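Local coordinates for conjugal transfer protein TRWB (Escherichia coli, PDB 1E9R) that probably couples ATP hydrolysis to DNA transport in bacterial conjugation, as a hexameric coupling protein that resembles ring helicases and F1-ATPase, at residues R83-L94 / P238-E249; A179-F187 / S204-F212. All coordinates share one frame; numbering follows the deposited sequence.

Interaction 1: R83-L94 / P238-E249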
# COMPACT_ATOMS: atom_id res chain seq x y z
N ARG B 83 -43.57 -1.84 13.80
CA ARG B 83 -43.02 -3.19 13.84
C ARG B 83 -41.50 -3.07 13.72
O ARG B 83 -40.99 -2.16 13.05
CB ARG B 83 -43.52 -4.05 12.67
CG ARG B 83 -44.95 -4.53 12.79
CD ARG B 83 -45.28 -5.53 11.68
NE ARG B 83 -44.74 -6.86 11.94
CZ ARG B 83 -44.63 -7.81 11.01
NH1 ARG B 83 -45.01 -7.56 9.76
NH2 ARG B 83 -44.17 -9.01 11.33
N MET B 84 -40.77 -3.97 14.36
CA MET B 84 -39.31 -3.92 14.30
C MET B 84 -38.60 -5.24 14.56
O MET B 84 -39.14 -6.15 15.19
CB MET B 84 -38.81 -2.86 15.28
CG MET B 84 -39.38 -2.99 16.68
SD MET B 84 -39.32 -1.43 17.58
CE MET B 84 -38.34 -1.88 18.88
N VAL B 85 -37.39 -5.35 14.02
CA VAL B 85 -36.54 -6.52 14.20
C VAL B 85 -35.38 -5.97 15.02
O VAL B 85 -34.81 -4.93 14.67
CB VAL B 85 -36.00 -7.06 12.87
CG1 VAL B 85 -35.03 -8.19 13.13
CG2 VAL B 85 -37.14 -7.54 12.01
N ILE B 86 -35.02 -6.65 16.10
CA ILE B 86 -33.95 -6.18 16.96
C ILE B 86 -32.84 -7.21 17.18
O ILE B 86 -33.11 -8.34 17.59
CB ILE B 86 -34.50 -5.78 18.35
CG1 ILE B 86 -35.60 -4.72 18.19
CG2 ILE B 86 -33.39 -5.26 19.23
CD1 ILE B 86 -36.33 -4.39 19.48
N VAL B 87 -31.61 -6.81 16.87
CA VAL B 87 -30.45 -7.66 17.08
C VAL B 87 -30.22 -7.36 18.56
O VAL B 87 -29.66 -6.33 18.94
CB VAL B 87 -29.27 -7.22 16.20
CG1 VAL B 87 -28.04 -8.05 16.51
CG2 VAL B 87 -29.64 -7.39 14.74
N ASP B 88 -30.71 -8.28 19.38
CA ASP B 88 -30.70 -8.12 20.82
C ASP B 88 -29.76 -8.99 21.65
O ASP B 88 -30.09 -10.11 22.01
CB ASP B 88 -32.16 -8.28 21.28
CG ASP B 88 -32.36 -7.97 22.74
OD1 ASP B 88 -31.67 -7.08 23.29
OD2 ASP B 88 -33.25 -8.61 23.32
N PRO B 89 -28.58 -8.46 21.96
CA PRO B 89 -27.58 -9.18 22.75
C PRO B 89 -28.09 -9.46 24.15
O PRO B 89 -28.56 -8.56 24.84
CB PRO B 89 -26.41 -8.21 22.78
CG PRO B 89 -26.60 -7.42 21.52
CD PRO B 89 -28.05 -7.17 21.49
N ASN B 90 -28.00 -10.72 24.58
CA ASN B 90 -28.44 -11.11 25.91
C ASN B 90 -29.93 -10.91 26.16
O ASN B 90 -30.36 -10.86 27.31
CB ASN B 90 -27.66 -10.34 26.97
CG ASN B 90 -26.19 -10.60 26.90
OD1 ASN B 90 -25.76 -11.75 26.93
ND2 ASN B 90 -25.40 -9.54 26.81
N GLY B 91 -30.70 -10.79 25.09
CA GLY B 91 -32.14 -10.60 25.23
C GLY B 91 -32.59 -9.45 26.12
O GLY B 91 -33.69 -9.50 26.69
N ASP B 92 -31.75 -8.42 26.24
CA ASP B 92 -32.08 -7.26 27.07
C ASP B 92 -33.39 -6.57 26.65
O ASP B 92 -34.26 -6.32 27.48
CB ASP B 92 -30.95 -6.24 27.04
CG ASP B 92 -31.36 -4.89 27.60
OD1 ASP B 92 -31.76 -4.83 28.79
OD2 ASP B 92 -31.30 -3.88 26.86
N MET B 93 -33.52 -6.26 25.37
CA MET B 93 -34.72 -5.60 24.89
C MET B 93 -35.92 -6.53 24.91
O MET B 93 -37.05 -6.10 25.11
CB MET B 93 -34.50 -5.07 23.47
CG MET B 93 -33.58 -3.88 23.42
SD MET B 93 -34.30 -2.59 22.40
CE MET B 93 -32.90 -2.25 21.23
N LEU B 94 -35.66 -7.82 24.71
CA LEU B 94 -36.70 -8.83 24.72
C LEU B 94 -37.32 -8.88 26.11
O LEU B 94 -38.54 -8.97 26.27
CB LEU B 94 -36.12 -10.21 24.38
CG LEU B 94 -36.98 -11.44 24.71
CD1 LEU B 94 -38.23 -11.45 23.85
CD2 LEU B 94 -36.17 -12.70 24.50
N PRO B 238 -49.24 -8.83 8.62
CA PRO B 238 -49.60 -7.55 9.25
C PRO B 238 -49.72 -7.68 10.76
O PRO B 238 -49.30 -6.78 11.50
CB PRO B 238 -50.94 -7.21 8.61
CG PRO B 238 -50.91 -7.97 7.30
CD PRO B 238 -50.31 -9.28 7.71
N ASN B 239 -50.29 -8.79 11.20
CA ASN B 239 -50.47 -9.04 12.62
C ASN B 239 -49.25 -9.67 13.27
O ASN B 239 -49.27 -10.01 14.45
CB ASN B 239 -51.69 -9.94 12.85
CG ASN B 239 -52.95 -9.35 12.26
OD1 ASN B 239 -53.30 -8.19 12.56
ND2 ASN B 239 -53.64 -10.12 11.42
N GLY B 240 -48.18 -9.83 12.48
CA GLY B 240 -46.96 -10.38 13.03
C GLY B 240 -46.49 -9.39 14.08
O GLY B 240 -46.83 -8.20 14.02
N GLY B 241 -45.71 -9.85 15.05
CA GLY B 241 -45.25 -8.93 16.07
C GLY B 241 -43.89 -8.35 15.73
O GLY B 241 -43.66 -7.87 14.63
N ASN B 242 -43.00 -8.39 16.71
CA ASN B 242 -41.64 -7.91 16.55
C ASN B 242 -40.73 -9.13 16.66
O ASN B 242 -41.10 -10.14 17.25
CB ASN B 242 -41.30 -6.91 17.65
CG ASN B 242 -42.21 -5.69 17.62
OD1 ASN B 242 -42.55 -5.18 16.55
ND2 ASN B 242 -42.60 -5.22 18.80
N LEU B 243 -39.54 -9.03 16.08
CA LEU B 243 -38.59 -10.14 16.10
C LEU B 243 -37.35 -9.79 16.93
O LEU B 243 -36.70 -8.78 16.68
CB LEU B 243 -38.17 -10.48 14.67
CG LEU B 243 -37.71 -11.91 14.37
CD1 LEU B 243 -37.17 -11.95 12.96
CD2 LEU B 243 -36.65 -12.35 15.35
N PHE B 244 -37.04 -10.63 17.91
CA PHE B 244 -35.85 -10.40 18.73
C PHE B 244 -34.83 -11.48 18.45
O PHE B 244 -35.09 -12.65 18.72
CB PHE B 244 -36.17 -10.45 20.21
CG PHE B 244 -37.10 -9.38 20.67
CD1 PHE B 244 -38.47 -9.49 20.43
CD2 PHE B 244 -36.61 -8.28 21.35
CE1 PHE B 244 -39.34 -8.50 20.87
CE2 PHE B 244 -37.47 -7.29 21.80
CZ PHE B 244 -38.85 -7.39 21.56
N ILE B 245 -33.69 -11.08 17.90
CA ILE B 245 -32.60 -12.01 17.62
C ILE B 245 -31.65 -11.88 18.80
O ILE B 245 -30.88 -10.93 18.90
CB ILE B 245 -31.87 -11.64 16.31
CG1 ILE B 245 -32.82 -11.82 15.13
CG2 ILE B 245 -30.62 -12.51 16.14
CD1 ILE B 245 -32.26 -11.37 13.81
N THR B 246 -31.74 -12.85 19.70
CA THR B 246 -30.94 -12.83 20.91
C THR B 246 -29.87 -13.91 20.93
O THR B 246 -29.86 -14.79 20.07
CB THR B 246 -31.83 -13.05 22.14
OG1 THR B 246 -32.38 -14.37 22.09
CG2 THR B 246 -32.97 -12.03 22.18
N TRP B 247 -28.98 -13.82 21.91
CA TRP B 247 -27.91 -14.79 22.10
C TRP B 247 -27.15 -14.41 23.36
O TRP B 247 -27.07 -13.23 23.69
CB TRP B 247 -26.97 -14.80 20.89
CG TRP B 247 -26.10 -13.59 20.75
CD1 TRP B 247 -24.85 -13.42 21.28
CD2 TRP B 247 -26.43 -12.36 20.09
NE1 TRP B 247 -24.38 -12.16 20.98
CE2 TRP B 247 -25.33 -11.49 20.25
CE3 TRP B 247 -27.55 -11.91 19.37
CZ2 TRP B 247 -25.32 -10.20 19.72
CZ3 TRP B 247 -27.53 -10.63 18.85
CH2 TRP B 247 -26.42 -9.79 19.03
N ARG B 248 -26.64 -15.40 24.08
CA ARG B 248 -25.88 -15.10 25.29
C ARG B 248 -24.49 -14.76 24.77
O ARG B 248 -23.93 -15.48 23.95
CB ARG B 248 -25.87 -16.31 26.23
CG ARG B 248 -27.00 -16.22 27.29
CD ARG B 248 -27.24 -17.52 28.04
NE ARG B 248 -26.03 -18.32 28.22
CZ ARG B 248 -24.99 -18.00 28.99
NH1 ARG B 248 -24.98 -16.85 29.67
NH2 ARG B 248 -23.95 -18.83 29.07
N GLU B 249 -23.94 -13.64 25.24
CA GLU B 249 -22.65 -13.19 24.73
C GLU B 249 -21.43 -14.09 24.80
O GLU B 249 -20.49 -13.88 24.03
CB GLU B 249 -22.31 -11.82 25.31
CG GLU B 249 -22.26 -11.72 26.81
CD GLU B 249 -21.99 -10.28 27.25
OE1 GLU B 249 -21.92 -9.39 26.36
OE2 GLU B 249 -21.85 -10.04 28.47
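Strands 83-89 and 243-247 pair in parallel, V85 beside L243 and V87 beside I245, within the central mixed sheet of the P-loop NTPase-like fold. Their backbone polar atoms bond alternately: L243 N gives to M84 O, I86 N to L243 O, I245 N to I86 O at 2.8 Å, and D88 N to I245 O at 2.7 Å, the last more bent. V85 and V87 make their backbone hydrogen bonds with strand 281-285 on the opposite side. At the entry, N242 OD1 takes M84 N at 3.1 Å, the donor standing well above the amide's carbonyl plane. R83 NE meets G241 O at 3.1 Å, nearly straight (168°) and in the guanidinium plane; NH1 and NH2 go to the carbonyls of L235 and W234, so each guanidinium nitrogen has an acceptor. D88, with CG anti to its amide nitrogen (chi1 -173°), sends its carboxylate to the start of helix 92-97, where M93 N reaches OD1 and L94 N reaches OD2, both at 2.9 Å. L94 CD1 lies over one face of the F244 ring, a CH-pi contact, while T246 OG1 is taken by N106. On the other side of the sheet the P89 CA lies over the six-membered ring of W247, 3.9 Å from its centroid, and V87 CG1 meets that ring at its edge. Past the strands, N90 N gives to W247 O, and the N90 side chain returns the link: its OD1 accepts E249 N at 3.1 Å, tilted 32° from the carbonyl plane.

Interaction 2: A179-F187 / S204-F212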
# COMPACT_ATOMS: atom_id res chain seq x y z
N ALA B 179 -19.59 -36.30 3.86
CA ALA B 179 -19.49 -37.32 2.83
C ALA B 179 -18.10 -37.22 2.21
O ALA B 179 -17.54 -36.13 2.13
CB ALA B 179 -20.55 -37.11 1.77
N THR B 180 -17.54 -38.34 1.77
CA THR B 180 -16.21 -38.30 1.16
C THR B 180 -16.28 -37.49 -0.13
O THR B 180 -17.34 -37.32 -0.73
CB THR B 180 -15.68 -39.71 0.80
OG1 THR B 180 -16.41 -40.23 -0.30
CG2 THR B 180 -15.80 -40.66 1.98
N PHE B 181 -15.12 -37.01 -0.54
CA PHE B 181 -14.98 -36.22 -1.75
C PHE B 181 -15.71 -36.88 -2.90
O PHE B 181 -16.47 -36.23 -3.62
CB PHE B 181 -13.51 -36.11 -2.12
CG PHE B 181 -13.12 -34.77 -2.65
CD1 PHE B 181 -13.16 -33.64 -1.83
CD2 PHE B 181 -12.62 -34.64 -3.94
CE1 PHE B 181 -12.71 -32.41 -2.29
CE2 PHE B 181 -12.16 -33.41 -4.40
CZ PHE B 181 -12.20 -32.29 -3.57
N ASP B 182 -15.46 -38.17 -3.06
CA ASP B 182 -16.07 -38.93 -4.14
C ASP B 182 -17.58 -39.08 -4.05
O ASP B 182 -18.27 -38.91 -5.05
CB ASP B 182 -15.45 -40.32 -4.24
CG ASP B 182 -13.98 -40.27 -4.58
OD1 ASP B 182 -13.38 -39.16 -4.57
OD2 ASP B 182 -13.41 -41.34 -4.87
N ASP B 183 -18.10 -39.40 -2.87
CA ASP B 183 -19.54 -39.55 -2.73
C ASP B 183 -20.23 -38.24 -3.00
O ASP B 183 -21.32 -38.23 -3.59
CB ASP B 183 -19.90 -40.04 -1.34
CG ASP B 183 -19.44 -41.46 -1.10
OD1 ASP B 183 -19.64 -42.30 -2.00
OD2 ASP B 183 -18.90 -41.74 -0.01
N LEU B 184 -19.61 -37.15 -2.57
CA LEU B 184 -20.17 -35.82 -2.77
C LEU B 184 -20.29 -35.62 -4.27
O LEU B 184 -21.36 -35.27 -4.78
CB LEU B 184 -19.24 -34.75 -2.20
CG LEU B 184 -19.90 -33.44 -1.77
CD1 LEU B 184 -18.81 -32.40 -1.58
CD2 LEU B 184 -20.92 -32.96 -2.79
N ARG B 185 -19.18 -35.84 -4.96
CA ARG B 185 -19.13 -35.72 -6.42
C ARG B 185 -20.31 -36.47 -7.04
O ARG B 185 -21.00 -35.96 -7.91
CB ARG B 185 -17.83 -36.30 -6.95
CG ARG B 185 -16.59 -35.45 -6.71
CD ARG B 185 -16.27 -34.65 -7.96
NE ARG B 185 -15.04 -33.87 -7.84
CZ ARG B 185 -13.84 -34.38 -7.61
NH1 ARG B 185 -13.70 -35.69 -7.46
NH2 ARG B 185 -12.78 -33.59 -7.53
N GLY B 186 -20.53 -37.70 -6.58
CA GLY B 186 -21.62 -38.50 -7.11
C GLY B 186 -22.97 -37.87 -6.81
O GLY B 186 -23.87 -37.87 -7.66
N PHE B 187 -23.12 -37.34 -5.60
CA PHE B 187 -24.37 -36.70 -5.22
C PHE B 187 -24.60 -35.50 -6.13
O PHE B 187 -25.72 -35.25 -6.58
CB PHE B 187 -24.32 -36.22 -3.78
CG PHE B 187 -25.61 -35.62 -3.32
CD1 PHE B 187 -26.69 -36.42 -2.99
CD2 PHE B 187 -25.77 -34.24 -3.29
CE1 PHE B 187 -27.91 -35.87 -2.63
CE2 PHE B 187 -26.99 -33.67 -2.93
CZ PHE B 187 -28.06 -34.49 -2.60
N SER B 204 -10.64 -29.43 -7.92
CA SER B 204 -10.61 -30.16 -6.65
C SER B 204 -10.33 -29.20 -5.52
O SER B 204 -10.90 -29.31 -4.43
CB SER B 204 -9.53 -31.24 -6.66
OG SER B 204 -9.89 -32.33 -7.49
N LYS B 205 -9.42 -28.27 -5.78
CA LYS B 205 -9.04 -27.27 -4.80
C LYS B 205 -10.25 -26.40 -4.49
O LYS B 205 -10.52 -26.05 -3.33
CB LYS B 205 -7.91 -26.42 -5.36
CG LYS B 205 -7.60 -25.23 -4.50
CD LYS B 205 -6.42 -24.46 -5.04
CE LYS B 205 -6.17 -23.22 -4.20
NZ LYS B 205 -5.03 -22.41 -4.71
N ALA B 206 -10.99 -26.05 -5.55
CA ALA B 206 -12.19 -25.25 -5.41
C ALA B 206 -13.19 -25.97 -4.51
O ALA B 206 -13.75 -25.38 -3.59
CB ALA B 206 -12.79 -24.97 -6.77
N LEU B 207 -13.41 -27.27 -4.77
CA LEU B 207 -14.35 -28.06 -3.96
C LEU B 207 -13.90 -28.06 -2.51
O LEU B 207 -14.70 -27.82 -1.61
CB LEU B 207 -14.41 -29.51 -4.45
CG LEU B 207 -15.74 -30.28 -4.34
CD1 LEU B 207 -15.46 -31.77 -4.22
CD2 LEU B 207 -16.52 -29.81 -3.14
N THR B 208 -12.61 -28.33 -2.30
CA THR B 208 -12.04 -28.36 -0.95
C THR B 208 -12.31 -27.05 -0.25
O THR B 208 -12.67 -27.03 0.93
CB THR B 208 -10.51 -28.58 -0.98
OG1 THR B 208 -10.22 -29.93 -1.34
CG2 THR B 208 -9.92 -28.32 0.37
N SER B 209 -12.12 -25.94 -0.97
CA SER B 209 -12.35 -24.62 -0.40
C SER B 209 -13.80 -24.42 0.02
O SER B 209 -14.08 -23.89 1.10
CB SER B 209 -11.96 -23.54 -1.41
OG SER B 209 -10.56 -23.49 -1.52
N ALA B 210 -14.72 -24.85 -0.84
CA ALA B 210 -16.14 -24.75 -0.56
C ALA B 210 -16.44 -25.49 0.74
O ALA B 210 -17.08 -24.95 1.63
CB ALA B 210 -16.93 -25.34 -1.73
N ARG B 211 -15.97 -26.73 0.84
CA ARG B 211 -16.19 -27.57 2.02
C ARG B 211 -15.81 -26.85 3.31
O ARG B 211 -16.55 -26.87 4.29
CB ARG B 211 -15.37 -28.85 1.90
CG ARG B 211 -15.72 -29.67 0.67
CD ARG B 211 -16.69 -30.79 1.00
NE ARG B 211 -16.01 -32.05 1.29
CZ ARG B 211 -16.61 -33.20 1.56
NH1 ARG B 211 -17.94 -33.27 1.59
NH2 ARG B 211 -15.89 -34.29 1.76
N PHE B 212 -14.65 -26.21 3.29
CA PHE B 212 -14.18 -25.47 4.45
C PHE B 212 -15.08 -24.30 4.80
O PHE B 212 -15.42 -24.10 5.97
CB PHE B 212 -12.75 -24.99 4.20
CG PHE B 212 -11.71 -26.01 4.49
CD1 PHE B 212 -11.69 -26.66 5.72
CD2 PHE B 212 -10.75 -26.33 3.54
CE1 PHE B 212 -10.71 -27.60 6.00
CE2 PHE B 212 -9.76 -27.28 3.81
CZ PHE B 212 -9.75 -27.91 5.04
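S204, at the start of the segment, meets the edge of the F181 ring where helices 181-188 and 201-217 pack almost perpendicular, 95° between the short axes, in a helical region far from the centre of the chain. The axes come no closer than 12.1 Å, and long side chains bridge the space. S204 O is the atom at the ring edge, 3.4 Å from F181 CZ, and S204 OG is 3.2 Å from R185 NH2, near the guanidinium plane; R185 NE is held by the carbonyl of F197. One turn on, L207 comes at F181 from the opposite direction: its CD1 sits over one face of the ring, 3.5 Å from the centroid in a tight CH-pi contact, while CD2 touches L184 CD1. T208 OG1 approaches F181 CE1 obliquely and bonds to S200 of a neighbouring subunit, so the same helix also meets the hexamer interface. R211 closes the contact. Its chain, bent at chi2 (-98°) and again at chi3, slides past L184 in the opposite sense, with L184 CD1 3.4 Å from R211 NH1, and brings the edge of the guanidinium to the carbonyl oxygen of A179, just ahead of T180, which N-caps helix 181-188. An alanine here would remove the guanidinium and is likely to cost the buried A179 carbonyl its arginine donors, and L184 CD1 the chain that passes it. Both terminal nitrogens share the one acceptor, though the NH2 approach is too short to be trusted; NH1 makes a bent bond, and A179 O, 2.9 Å from R211 NH1, lies within 1° of the guanidinium plane.

In the fold
From the N terminus, the chain passes the probable P-loop and helix 66-79 and reaches strand 83-89, the first half of interaction 1. It then adds strand 103-105 and leaves the sheet for a largely helical excursion. Within this lies interaction 2, a short closure in which 204-212 returns to 179-187 after 16 intervening residues. Only afterwards does the chain come back as 238-249, inserting strand 243-247 between 83-89 and 103-105 and closing a loop of 143 residues. Interaction 2 therefore sits wholly within the larger loop, without crossing it. The centres are 37 Å apart: one contact knits the sheet, the other joins peripheral helices beside a neighbouring subunit.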